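PDB 1X0U: hypothetical methylmalonyl-CoA decarboxylase alpha subunit from Sulfolobus tokodaii, which is a putative carboxyl transferase subunit built on the crotonase-like (ClpP/crotonase) fold and assembled as a hexamer. Local coordinates for residues G339-D344 with V367-Y372; Q313-G318 with V330-E335; K389-F394 with H414-I419. All blocks are in the same frame, centred on the assembly; numbering follows the deposited sequence.

Overall arrangement
All three contacts lie in one crotonase-like half of the chain and follow in series: contact 2, then contact 1, then contact 3. Contact 2 is the open end of the hairpin of strands 315-322 and 325-332. From there the chain passes through helix 343-358 to strand 363-369, the sheet neighbour of 325-332, and contact 1 joins the loop entering that helix to the end of that strand. Contact 3 packs helix 383-396 against the end of helix 411-416. Centres lie about 9 Å (1 and 2), 12 Å (1 and 3) and 14 Å (2 and 3) apart. Met417 of contact 3 touches Val367 and Thr369 of contact 1 and Val330 and Asn332 of contact 2, so the three buried contacts adjoin.

Contact 1 (G339-D344 with V367-Y372); sequences GSIDID and VDTPGY
Ile341 and Tyr372 lie side by side, their side chains pointing the same way, with the isoleucine against one face of the phenol ring. CG2 of Ile341 lies over that face, modelled too close for its exact position to be trusted, and CG1 lies near CD2 and CE2. With CG1 anti to the backbone N (chi1 154°), both branches of Ile341 are brought against the ring. Next to this pair the two backbones form a single bridge: Ile341 N donates to Gly371 O at 2.7 Å, in the carbonyl plane, and Tyr372 CA makes a CA-H...O contact with Ile341 O at 3.1 Å. Toward Gly339, Thr369 OG1 donates to Gly339 O at 2.9 Å, from above the carbonyl plane, and accepts a weak bond from Gly371 N. Ser340 OG touches Pro370 CG and is hydrogen-bonded to Phe337 O. A water donates both to Ser340 OG, at 2.7 Å, and to Tyr372 O, at 3.0 Å. Ala413 and Ala416 of helix 411-416 also touch Tyr372, and Val200 of a second subunit packs on it. The loop leading into helix 343-358, with Asp342 at the N-cap position, thus meets the end of strand 363-369, within the beta-alpha-beta unit of a crotonase-like fold.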
ATOM      1  N   GLY A 339       7.508  38.220  25.419  1.00 12.86           N
ATOM      2  CA  GLY A 339       7.523  37.298  24.296  1.00 11.57           C
ATOM      3  C   GLY A 339       8.331  36.048  24.586  1.00 10.50           C
ATOM      4  O   GLY A 339       8.456  35.173  23.742  1.00  9.37           O
ATOM      5  N   SER A 340       8.905  35.980  25.779  1.00 11.99           N
ATOM      6  CA  SER A 340       9.682  34.819  26.177  1.00 12.33           C
ATOM      7  C   SER A 340       8.741  33.621  26.192  1.00 13.75           C
ATOM      8  O   SER A 340       7.586  33.727  26.630  1.00 12.48           O
ATOM      9  CB  SER A 340      10.275  35.025  27.569  1.00 11.46           C
ATOM     10  OG  SER A 340      11.094  36.181  27.606  1.00 15.45           O
ATOM     11  N   ILE A 341       9.228  32.489  25.703  1.00 12.55           N
ATOM     12  CA  ILE A 341       8.413  31.291  25.670  1.00 16.47           C
ATOM     13  C   ILE A 341       8.424  30.671  27.060  1.00 17.35           C
ATOM     14  O   ILE A 341       9.399  30.794  27.811  1.00 17.68           O
ATOM     15  CB  ILE A 341       8.910  30.305  24.577  1.00 18.57           C
ATOM     16  CG1 ILE A 341       8.533  28.874  24.944  1.00 18.06           C
ATOM     17  CG2 ILE A 341      10.402  30.471  24.370  1.00 22.46           C
ATOM     18  CD1 ILE A 341       7.082  28.606  24.878  1.00 23.18           C
ATOM     19  N   ASP A 342       7.327  30.002  27.386  1.00 16.89           N
ATOM     20  CA  ASP A 342       7.122  29.416  28.699  1.00 16.81           C
ATOM     21  C   ASP A 342       6.524  27.999  28.626  1.00 14.91           C
ATOM     22  O   ASP A 342       6.147  27.551  27.555  1.00 14.64           O
ATOM     23  CB  ASP A 342       6.174  30.358  29.436  1.00 21.62           C
ATOM     24  CG  ASP A 342       6.000  30.003  30.852  1.00 23.49           C
ATOM     25  OD1 ASP A 342       7.030  29.739  31.508  1.00 26.88           O
ATOM     26  OD2 ASP A 342       4.838  30.004  31.305  1.00 25.98           O
ATOM     27  N   ILE A 343       6.441  27.309  29.765  1.00 13.67           N
ATOM     28  CA  ILE A 343       5.862  25.958  29.823  1.00 11.92           C
ATOM     29  C   ILE A 343       4.433  25.929  29.274  1.00 13.03           C
ATOM     30  O   ILE A 343       4.099  25.120  28.400  1.00 12.41           O
ATOM     31  CB  ILE A 343       5.807  25.430  31.267  1.00 11.99           C
ATOM     32  CG1 ILE A 343       7.202  25.027  31.732  1.00 13.72           C
ATOM     33  CG2 ILE A 343       4.880  24.232  31.356  1.00 11.46           C
ATOM     34  CD1 ILE A 343       7.239  24.527  33.169  1.00 11.24           C
ATOM     35  N   ASP A 344       3.589  26.811  29.802  1.00 11.08           N
ATOM     36  CA  ASP A 344       2.203  26.891  29.369  1.00 10.90           C
ATOM     37  C   ASP A 344       2.108  27.222  27.886  1.00  9.85           C
ATOM     38  O   ASP A 344       1.326  26.623  27.152  1.00  9.16           O
ATOM     39  CB  ASP A 344       1.456  27.965  30.171  1.00 13.27           C
ATOM     40  CG  ASP A 344       1.218  27.562  31.619  1.00 13.61           C
ATOM     41  OD1 ASP A 344       0.711  28.401  32.393  1.00 15.75           O
ATOM     42  OD2 ASP A 344       1.526  26.417  31.984  1.00 13.55           O
ATOM     43  N   VAL A 367       7.728  35.871  14.388  1.00 13.07           N
ATOM     44  CA  VAL A 367       8.668  35.811  15.494  1.00 10.94           C
ATOM     45  C   VAL A 367       9.194  37.082  16.136  1.00 12.67           C
ATOM     46  O   VAL A 367       9.527  38.057  15.458  1.00 12.15           O
ATOM     47  CB  VAL A 367       9.900  34.961  15.080  1.00  9.78           C
ATOM     48  CG1 VAL A 367      10.827  34.745  16.281  1.00  8.61           C
ATOM     49  CG2 VAL A 367       9.433  33.632  14.492  1.00  8.93           C
ATOM     50  N   ASP A 368       9.293  37.023  17.463  1.00 12.22           N
ATOM     51  CA  ASP A 368       9.836  38.095  18.289  1.00 13.79           C
ATOM     52  C   ASP A 368       9.909  37.554  19.702  1.00 12.70           C
ATOM     53  O   ASP A 368       9.113  37.899  20.562  1.00 12.48           O
ATOM     54  CB  ASP A 368       8.964  39.358  18.246  1.00 14.58           C
ATOM     55  CG  ASP A 368       9.632  40.539  18.934  1.00 15.81           C
ATOM     56  OD1 ASP A 368      10.837  40.433  19.263  1.00 14.74           O
ATOM     57  OD2 ASP A 368       8.955  41.574  19.140  1.00 16.36           O
ATOM     58  N   THR A 369      10.873  36.676  19.923  1.00 14.12           N
ATOM     59  CA  THR A 369      11.056  36.054  21.219  1.00 14.92           C
ATOM     60  C   THR A 369      12.538  36.043  21.582  1.00 14.58           C
ATOM     61  O   THR A 369      13.385  35.671  20.767  1.00 16.63           O
ATOM     62  CB  THR A 369      10.486  34.609  21.210  1.00 14.55           C
ATOM     63  OG1 THR A 369      10.771  33.971  22.460  1.00 15.03           O
ATOM     64  CG2 THR A 369      11.084  33.794  20.059  1.00 14.36           C
ATOM     65  N   PRO A 370      12.867  36.470  22.809  1.00 13.25           N
ATOM     66  CA  PRO A 370      14.231  36.535  23.332  1.00 13.84           C
ATOM     67  C   PRO A 370      14.705  35.237  23.979  1.00 14.81           C
ATOM     68  O   PRO A 370      15.873  35.115  24.348  1.00 13.64           O
ATOM     69  CB  PRO A 370      14.133  37.657  24.352  1.00 14.03           C
ATOM     70  CG  PRO A 370      12.806  37.367  24.974  1.00 13.23           C
ATOM     71  CD  PRO A 370      11.922  37.076  23.769  1.00 12.51           C
ATOM     72  N   GLY A 371      13.801  34.272  24.128  1.00 15.23           N
ATOM     73  CA  GLY A 371      14.170  33.015  24.758  1.00 14.02           C
ATOM     74  C   GLY A 371      13.069  32.500  25.667  1.00 13.22           C
ATOM     75  O   GLY A 371      11.903  32.742  25.407  1.00 12.65           O
ATOM     76  N   TYR A 372      13.438  31.806  26.741  1.00 14.57           N
ATOM     77  CA  TYR A 372      12.461  31.242  27.668  1.00 15.15           C
ATOM     78  C   TYR A 372      12.440  31.951  29.011  1.00 16.25           C
ATOM     79  O   TYR A 372      13.389  32.638  29.363  1.00 18.63           O
ATOM     80  CB  TYR A 372      12.745  29.745  27.885  1.00 14.08           C
ATOM     81  CG  TYR A 372      12.660  28.931  26.609  1.00 17.01           C
ATOM     82  CD1 TYR A 372      13.630  29.063  25.607  1.00 15.20           C
ATOM     83  CD2 TYR A 372      11.554  28.110  26.354  1.00 15.37           C
ATOM     84  CE1 TYR A 372      13.487  28.410  24.381  1.00 15.96           C
ATOM     85  CE2 TYR A 372      11.407  27.460  25.143  1.00 15.87           C
ATOM     86  CZ  TYR A 372      12.371  27.621  24.158  1.00 17.54           C
ATOM     87  OH  TYR A 372      12.182  27.051  22.929  1.00 17.37           O
TER
HETATM   88  O   HOH W   1      13.512  34.976  27.470  1.00 17.02           O

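Contact 2 (Q313-G318 with V330-E335); sequences QNIIVG and VANNPE
A beta hairpin, strands 315-322 and 325-332, contributes two neighbouring antiparallel strands to the mixed sheet of this crotonase-like half, and the contact covers its open end, away from the turn. Ile316 and Ala331 form the hydrogen-bonded pair: Ile316 N donates to Ala331 O and Ala331 N to Ile316 O, each at 2.7 Å and with an angle of 159° at the hydrogen. The two bonds differ in approach, the first donor being tilted from the carbonyl plane and the second lying in it. Non-hydrogen-bonded pairs flank this one, Ile315 with Asn332 and Val317 with Val330, and their side chains share the face of the sheet opposite to that of Ile316 and Ala331. On that face Val317 and Val330 lie alongside each other, CG1 of Val317 being 4.1 Å from CG2 of Val330. Helix 343-358 packs on the Ile315 and Val317 part of this face, with Ala345 on Ile315 and Phe352 on Val317, and Lys348 NZ hydrogen-bonds to Ile315 O. Helix 291-298 lies against the other face, where Arg292 touches both Ile316 and Asn333 and Met291 touches Ala331. Past the last pair, Asn333 N reaches back to Asn314 O in a longer bond of 3.3 Å, the donor above the carbonyl plane. The side chains of Ile316 and Asn333 pass each other at a slant: with CG1 anti to its own carbonyl carbon (chi1 -56°) and the chain extended beyond, Ile316 brings CD1 to 3.8 Å from Asn333 CB.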
ATOM      1  N   GLN A 313      -0.752  34.176  27.453  1.00 15.76           N
ATOM      2  CA  GLN A 313      -0.821  35.226  26.441  1.00 16.55           C
ATOM      3  C   GLN A 313       0.607  35.434  25.953  1.00 15.63           C
ATOM      4  O   GLN A 313       0.894  36.232  25.071  1.00 16.52           O
ATOM      5  CB  GLN A 313      -1.413  36.490  27.059  1.00 18.28           C
ATOM      6  CG  GLN A 313      -2.742  36.214  27.735  1.00 23.08           C
ATOM      7  CD  GLN A 313      -3.566  37.463  27.963  1.00 26.45           C
ATOM      8  OE1 GLN A 313      -3.203  38.334  28.767  1.00 28.08           O
ATOM      9  NE2 GLN A 313      -4.688  37.562  27.252  1.00 25.62           N
ATOM     10  N   ASN A 314       1.472  34.657  26.586  1.00 16.33           N
ATOM     11  CA  ASN A 314       2.899  34.529  26.360  1.00 16.66           C
ATOM     12  C   ASN A 314       3.106  34.401  24.828  1.00 16.27           C
ATOM     13  O   ASN A 314       4.043  34.968  24.264  1.00 14.91           O
ATOM     14  CB  ASN A 314       3.305  33.264  27.157  1.00 16.75           C
ATOM     15  CG  ASN A 314       4.750  32.895  27.016  1.00 18.55           C
ATOM     16  OD1 ASN A 314       5.275  32.778  25.911  1.00 27.11           O
ATOM     17  ND2 ASN A 314       5.401  32.671  28.138  1.00 17.63           N
ATOM     18  N   ILE A 315       2.229  33.642  24.162  1.00 15.57           N
ATOM     19  CA  ILE A 315       2.282  33.491  22.707  1.00 16.48           C
ATOM     20  C   ILE A 315       0.860  33.493  22.176  1.00 13.23           C
ATOM     21  O   ILE A 315      -0.080  33.191  22.905  1.00 14.84           O
ATOM     22  CB  ILE A 315       2.994  32.176  22.223  1.00 18.14           C
ATOM     23  CG1 ILE A 315       2.031  30.992  22.231  1.00 19.89           C
ATOM     24  CG2 ILE A 315       4.186  31.885  23.103  1.00 24.59           C
ATOM     25  CD1 ILE A 315       1.656  30.504  23.597  1.00 20.80           C
ATOM     26  N   ILE A 316       0.704  33.836  20.906  1.00 11.53           N
ATOM     27  CA  ILE A 316      -0.618  33.890  20.295  1.00 12.10           C
ATOM     28  C   ILE A 316      -0.779  32.856  19.196  1.00 12.84           C
ATOM     29  O   ILE A 316       0.123  32.651  18.375  1.00 13.63           O
ATOM     30  CB  ILE A 316      -0.880  35.261  19.673  1.00 12.60           C
ATOM     31  CG1 ILE A 316      -0.689  36.361  20.728  1.00 14.01           C
ATOM     32  CG2 ILE A 316      -2.279  35.299  19.095  1.00 11.35           C
ATOM     33  CD1 ILE A 316      -0.280  37.717  20.128  1.00 10.29           C
ATOM     34  N   VAL A 317      -1.935  32.203  19.181  1.00 13.44           N
ATOM     35  CA  VAL A 317      -2.232  31.199  18.168  1.00 10.73           C
ATOM     36  C   VAL A 317      -3.696  31.301  17.804  1.00 11.86           C
ATOM     37  O   VAL A 317      -4.540  31.562  18.661  1.00 12.86           O
ATOM     38  CB  VAL A 317      -1.934  29.744  18.663  1.00 12.42           C
ATOM     39  CG1 VAL A 317      -0.440  29.587  18.975  1.00  8.96           C
ATOM     40  CG2 VAL A 317      -2.802  29.394  19.890  1.00  6.54           C
ATOM     41  N   GLY A 318      -3.995  31.101  16.530  1.00 10.92           N
ATOM     42  CA  GLY A 318      -5.368  31.174  16.098  1.00 10.70           C
ATOM     43  C   GLY A 318      -5.513  30.946  14.614  1.00 11.26           C
ATOM     44  O   GLY A 318      -4.523  30.707  13.902  1.00  9.84           O
ATOM     45  N   VAL A 330       1.039  31.317  14.663  1.00 10.99           N
ATOM     46  CA  VAL A 330       1.733  31.186  15.932  1.00 10.58           C
ATOM     47  C   VAL A 330       2.602  32.433  15.976  1.00 13.50           C
ATOM     48  O   VAL A 330       3.461  32.634  15.105  1.00 13.61           O
ATOM     49  CB  VAL A 330       2.617  29.929  15.970  1.00  8.76           C
ATOM     50  CG1 VAL A 330       3.285  29.796  17.333  1.00  7.16           C
ATOM     51  CG2 VAL A 330       1.777  28.711  15.678  1.00 10.27           C
ATOM     52  N   ALA A 331       2.379  33.279  16.977  1.00 13.74           N
ATOM     53  CA  ALA A 331       3.133  34.523  17.066  1.00 12.54           C
ATOM     54  C   ALA A 331       3.447  34.913  18.499  1.00 10.67           C
ATOM     55  O   ALA A 331       2.553  34.949  19.337  1.00 12.92           O
ATOM     56  CB  ALA A 331       2.343  35.632  16.373  1.00 12.50           C
ATOM     57  N   ASN A 332       4.714  35.205  18.776  1.00 11.19           N
ATOM     58  CA  ASN A 332       5.133  35.596  20.116  1.00 11.46           C
ATOM     59  C   ASN A 332       4.502  36.931  20.491  1.00 13.03           C
ATOM     60  O   ASN A 332       4.360  37.821  19.651  1.00 13.49           O
ATOM     61  CB  ASN A 332       6.650  35.691  20.186  1.00 11.02           C
ATOM     62  CG  ASN A 332       7.326  34.416  19.723  1.00 12.75           C
ATOM     63  OD1 ASN A 332       7.188  33.358  20.349  1.00 15.75           O
ATOM     64  ND2 ASN A 332       8.044  34.501  18.614  1.00 11.92           N
ATOM     65  N   ASN A 333       4.105  37.055  21.752  1.00 13.31           N
ATOM     66  CA  ASN A 333       3.456  38.272  22.231  1.00 14.07           C
ATOM     67  C   ASN A 333       4.410  39.032  23.134  1.00 14.45           C
ATOM     68  O   ASN A 333       4.716  38.587  24.238  1.00 13.99           O
ATOM     69  CB  ASN A 333       2.175  37.915  22.998  1.00 14.46           C
ATOM     70  CG  ASN A 333       1.376  39.143  23.418  1.00 15.50           C
ATOM     71  OD1 ASN A 333       0.351  39.031  24.098  1.00 16.30           O
ATOM     72  ND2 ASN A 333       1.837  40.312  23.015  1.00 15.16           N
ATOM     73  N   PRO A 334       4.900  40.189  22.667  1.00 15.42           N
ATOM     74  CA  PRO A 334       5.834  41.042  23.412  1.00 15.68           C
ATOM     75  C   PRO A 334       5.228  41.573  24.713  1.00 15.48           C
ATOM     76  O   PRO A 334       5.927  41.786  25.701  1.00 17.64           O
ATOM     77  CB  PRO A 334       6.129  42.179  22.430  1.00 16.28           C
ATOM     78  CG  PRO A 334       5.850  41.585  21.082  1.00 16.78           C
ATOM     79  CD  PRO A 334       4.612  40.760  21.342  1.00 15.94           C
ATOM     80  N   GLU A 335       3.919  41.777  24.696  1.00 15.31           N
ATOM     81  CA  GLU A 335       3.191  42.304  25.842  1.00 16.89           C
ATOM     82  C   GLU A 335       3.109  41.395  27.076  1.00 16.24           C
ATOM     83  O   GLU A 335       2.724  41.851  28.144  1.00 17.17           O
ATOM     84  CB  GLU A 335       1.792  42.704  25.394  1.00 16.73           C
ATOM     85  CG  GLU A 335       1.799  43.851  24.411  1.00 20.22           C
ATOM     86  CD  GLU A 335       0.441  44.108  23.788  1.00 22.06           C
ATOM     87  OE1 GLU A 335       0.275  45.197  23.200  1.00 24.25           O
ATOM     88  OE2 GLU A 335      -0.448  43.225  23.880  1.00 20.79           O
TER

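Contact 3 (K389-F394 with H414-I419); sequences KMLYAF and HIAMSI
Phe394 lays one face of its ring over the CB of Ser418, which stands 3.7 Å from the ring centroid and almost exactly on the ring normal, a CH-pi contact. The edge of the same ring is turned to the backbone: Ala416 O lies near the ring plane, 3.5 Å from Phe394 CD1. Ser418 has positive phi (96°) just after the end of helix 411-416, and its CB points toward helix 383-396. One turn earlier on helix 383-396, Met390 bends at its last torsion (chi3 71°), which carries its methyl CE to 3.5 Å from Ala416 O and 4.0 Å from Met417 SD. The two methionine side chains run alongside each other and point the same way. Leu391 meets the helix end nearer Ile415, through CD2, which presses on Ala416 CA at 3.5 Å, tighter than usual for two carbons, and also touches Ala416 CB at 3.8 Å and Ile415 CG2 at 3.9 Å. No hydrogen bond crosses the contact. Two of the backbone acceptors are bonded outside it, Met417 O to Ser365 OG and Ser418 O to Thr403 OG1. Met417 also leans on strands 325-332 and 363-369, and a second subunit packs its Tyr180 on Leu391 and its Tyr150 on Ile415. The arrangement is apolar packing of helix 383-396 on the C-terminal end of helix 411-416, which joins two helices of the crotonase-like fold beside its sheet and at a subunit interface.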
ATOM      1  N   LYS A 389       8.267  20.190  23.095  1.00 11.61           N
ATOM      2  CA  LYS A 389       7.040  19.861  22.373  1.00 10.94           C
ATOM      3  C   LYS A 389       6.851  20.698  21.107  1.00 11.31           C
ATOM      4  O   LYS A 389       6.355  20.205  20.102  1.00 13.10           O
ATOM      5  CB  LYS A 389       5.824  20.018  23.296  1.00 13.35           C
ATOM      6  CG  LYS A 389       5.762  19.005  24.444  1.00 11.93           C
ATOM      7  CD  LYS A 389       4.587  19.285  25.381  1.00 11.20           C
ATOM      8  CE  LYS A 389       4.548  18.290  26.553  1.00 10.84           C
ATOM      9  NZ  LYS A 389       3.532  18.677  27.588  1.00 10.90           N
ATOM     10  N   MET A 390       7.232  21.967  21.160  1.00 11.86           N
ATOM     11  CA  MET A 390       7.103  22.831  19.990  1.00 11.50           C
ATOM     12  C   MET A 390       8.048  22.360  18.889  1.00 11.12           C
ATOM     13  O   MET A 390       7.681  22.340  17.714  1.00 10.44           O
ATOM     14  CB  MET A 390       7.423  24.284  20.355  1.00 10.82           C
ATOM     15  CG  MET A 390       6.329  24.975  21.172  1.00 10.12           C
ATOM     16  SD  MET A 390       6.683  26.714  21.540  1.00 11.73           S
ATOM     17  CE  MET A 390       6.477  27.426  19.931  1.00  9.98           C
ATOM     18  N   LEU A 391       9.261  21.984  19.283  1.00 10.43           N
ATOM     19  CA  LEU A 391      10.274  21.514  18.343  1.00 11.72           C
ATOM     20  C   LEU A 391       9.769  20.261  17.619  1.00 11.82           C
ATOM     21  O   LEU A 391       9.874  20.148  16.395  1.00 12.54           O
ATOM     22  CB  LEU A 391      11.572  21.200  19.090  1.00 10.87           C
ATOM     23  CG  LEU A 391      12.203  22.364  19.867  1.00 12.09           C
ATOM     24  CD1 LEU A 391      13.372  21.874  20.690  1.00 10.02           C
ATOM     25  CD2 LEU A 391      12.655  23.448  18.895  1.00 13.07           C
ATOM     26  N   TYR A 392       9.209  19.338  18.398  1.00 10.92           N
ATOM     27  CA  TYR A 392       8.673  18.096  17.884  1.00 10.15           C
ATOM     28  C   TYR A 392       7.510  18.399  16.954  1.00 11.00           C
ATOM     29  O   TYR A 392       7.473  17.950  15.813  1.00 10.96           O
ATOM     30  CB  TYR A 392       8.194  17.215  19.046  1.00 11.32           C
ATOM     31  CG  TYR A 392       7.713  15.832  18.632  1.00 10.92           C
ATOM     32  CD1 TYR A 392       6.552  15.666  17.868  1.00 12.95           C
ATOM     33  CD2 TYR A 392       8.440  14.698  18.971  1.00 11.20           C
ATOM     34  CE1 TYR A 392       6.128  14.392  17.452  1.00 11.69           C
ATOM     35  CE2 TYR A 392       8.028  13.428  18.560  1.00 12.54           C
ATOM     36  CZ  TYR A 392       6.876  13.283  17.800  1.00 12.21           C
ATOM     37  OH  TYR A 392       6.495  12.030  17.375  1.00 14.75           O
ATOM     38  N   ALA A 393       6.562  19.184  17.447  1.00 10.49           N
ATOM     39  CA  ALA A 393       5.386  19.521  16.662  1.00  8.78           C
ATOM     40  C   ALA A 393       5.685  20.138  15.286  1.00  8.45           C
ATOM     41  O   ALA A 393       5.060  19.767  14.291  1.00  8.21           O
ATOM     42  CB  ALA A 393       4.488  20.421  17.477  1.00  7.99           C
ATOM     43  N   PHE A 394       6.618  21.087  15.216  1.00  8.31           N
ATOM     44  CA  PHE A 394       6.959  21.688  13.921  1.00  9.75           C
ATOM     45  C   PHE A 394       7.726  20.685  13.057  1.00  8.78           C
ATOM     46  O   PHE A 394       7.433  20.522  11.874  1.00  7.96           O
ATOM     47  CB  PHE A 394       7.811  22.957  14.103  1.00 10.78           C
ATOM     48  CG  PHE A 394       7.009  24.226  14.171  1.00 11.09           C
ATOM     49  CD1 PHE A 394       7.173  25.109  15.229  1.00 10.99           C
ATOM     50  CD2 PHE A 394       6.109  24.548  13.164  1.00 12.56           C
ATOM     51  CE1 PHE A 394       6.457  26.291  15.282  1.00 13.55           C
ATOM     52  CE2 PHE A 394       5.382  25.730  13.205  1.00 14.24           C
ATOM     53  CZ  PHE A 394       5.558  26.606  14.268  1.00 12.78           C
ATOM     54  N   HIS A 414      14.351  30.610  19.047  1.00 11.29           N
ATOM     55  CA  HIS A 414      14.469  30.935  17.628  1.00 10.71           C
ATOM     56  C   HIS A 414      14.150  29.663  16.855  1.00 11.00           C
ATOM     57  O   HIS A 414      13.365  29.660  15.902  1.00 11.75           O
ATOM     58  CB  HIS A 414      15.904  31.385  17.306  1.00 11.09           C
ATOM     59  CG  HIS A 414      16.215  31.427  15.839  1.00 14.28           C
ATOM     60  ND1 HIS A 414      17.148  30.597  15.251  1.00 14.09           N
ATOM     61  CD2 HIS A 414      15.738  32.217  14.846  1.00 12.85           C
ATOM     62  CE1 HIS A 414      17.235  30.876  13.963  1.00 11.88           C
ATOM     63  NE2 HIS A 414      16.389  31.854  13.691  1.00 14.55           N
ATOM     64  N   ILE A 415      14.780  28.580  17.291  1.00 10.09           N
ATOM     65  CA  ILE A 415      14.608  27.269  16.685  1.00  9.88           C
ATOM     66  C   ILE A 415      13.181  26.786  16.864  1.00 10.16           C
ATOM     67  O   ILE A 415      12.584  26.237  15.944  1.00  7.38           O
ATOM     68  CB  ILE A 415      15.568  26.238  17.342  1.00  9.59           C
ATOM     69  CG1 ILE A 415      16.997  26.770  17.282  1.00  5.95           C
ATOM     70  CG2 ILE A 415      15.470  24.880  16.625  1.00  7.94           C
ATOM     71  CD1 ILE A 415      17.973  25.979  18.108  1.00  7.33           C
ATOM     72  N   ALA A 416      12.630  27.015  18.053  1.00 11.30           N
ATOM     73  CA  ALA A 416      11.275  26.571  18.366  1.00 11.91           C
ATOM     74  C   ALA A 416      10.178  27.295  17.597  1.00 11.35           C
ATOM     75  O   ALA A 416       9.020  26.876  17.625  1.00 11.45           O
ATOM     76  CB  ALA A 416      11.022  26.687  19.878  1.00 12.32           C
ATOM     77  N   MET A 417      10.515  28.377  16.907  1.00  9.56           N
ATOM     78  CA  MET A 417       9.481  29.078  16.162  1.00 10.68           C
ATOM     79  C   MET A 417       9.414  28.591  14.721  1.00 10.71           C
ATOM     80  O   MET A 417       8.585  29.062  13.944  1.00 12.01           O
ATOM     81  CB  MET A 417       9.700  30.597  16.213  1.00 12.27           C
ATOM     82  CG  MET A 417       9.371  31.231  17.572  1.00 11.03           C
ATOM     83  SD  MET A 417       7.702  30.818  18.135  1.00 14.91           S
ATOM     84  CE  MET A 417       6.696  31.838  17.029  1.00  9.41           C
ATOM     85  N   SER A 418      10.291  27.637  14.394  1.00 11.28           N
ATOM     86  CA  SER A 418      10.401  26.996  13.074  1.00 11.37           C
ATOM     87  C   SER A 418      11.456  27.589  12.146  1.00 10.27           C
ATOM     88  O   SER A 418      11.263  28.659  11.565  1.00 10.89           O
ATOM     89  CB  SER A 418       9.058  26.977  12.332  1.00 11.76           C
ATOM     90  OG  SER A 418       9.215  26.375  11.045  1.00 14.07           O
ATOM     91  N   ILE A 419      12.566  26.873  12.006  1.00  9.53           N
ATOM     92  CA  ILE A 419      13.657  27.297  11.140  1.00 11.22           C
ATOM     93  C   ILE A 419      13.843  26.247  10.049  1.00 11.47           C
ATOM     94  O   ILE A 419      13.386  25.114  10.196  1.00 12.55           O
ATOM     95  CB  ILE A 419      14.971  27.457  11.921  1.00 10.28           C
ATOM     96  CG1 ILE A 419      15.371  26.131  12.564  1.00 10.69           C
ATOM     97  CG2 ILE A 419      14.809  28.543  12.966  1.00  6.12           C
ATOM     98  CD1 ILE A 419      16.729  26.177  13.275  1.00  9.80           C
TER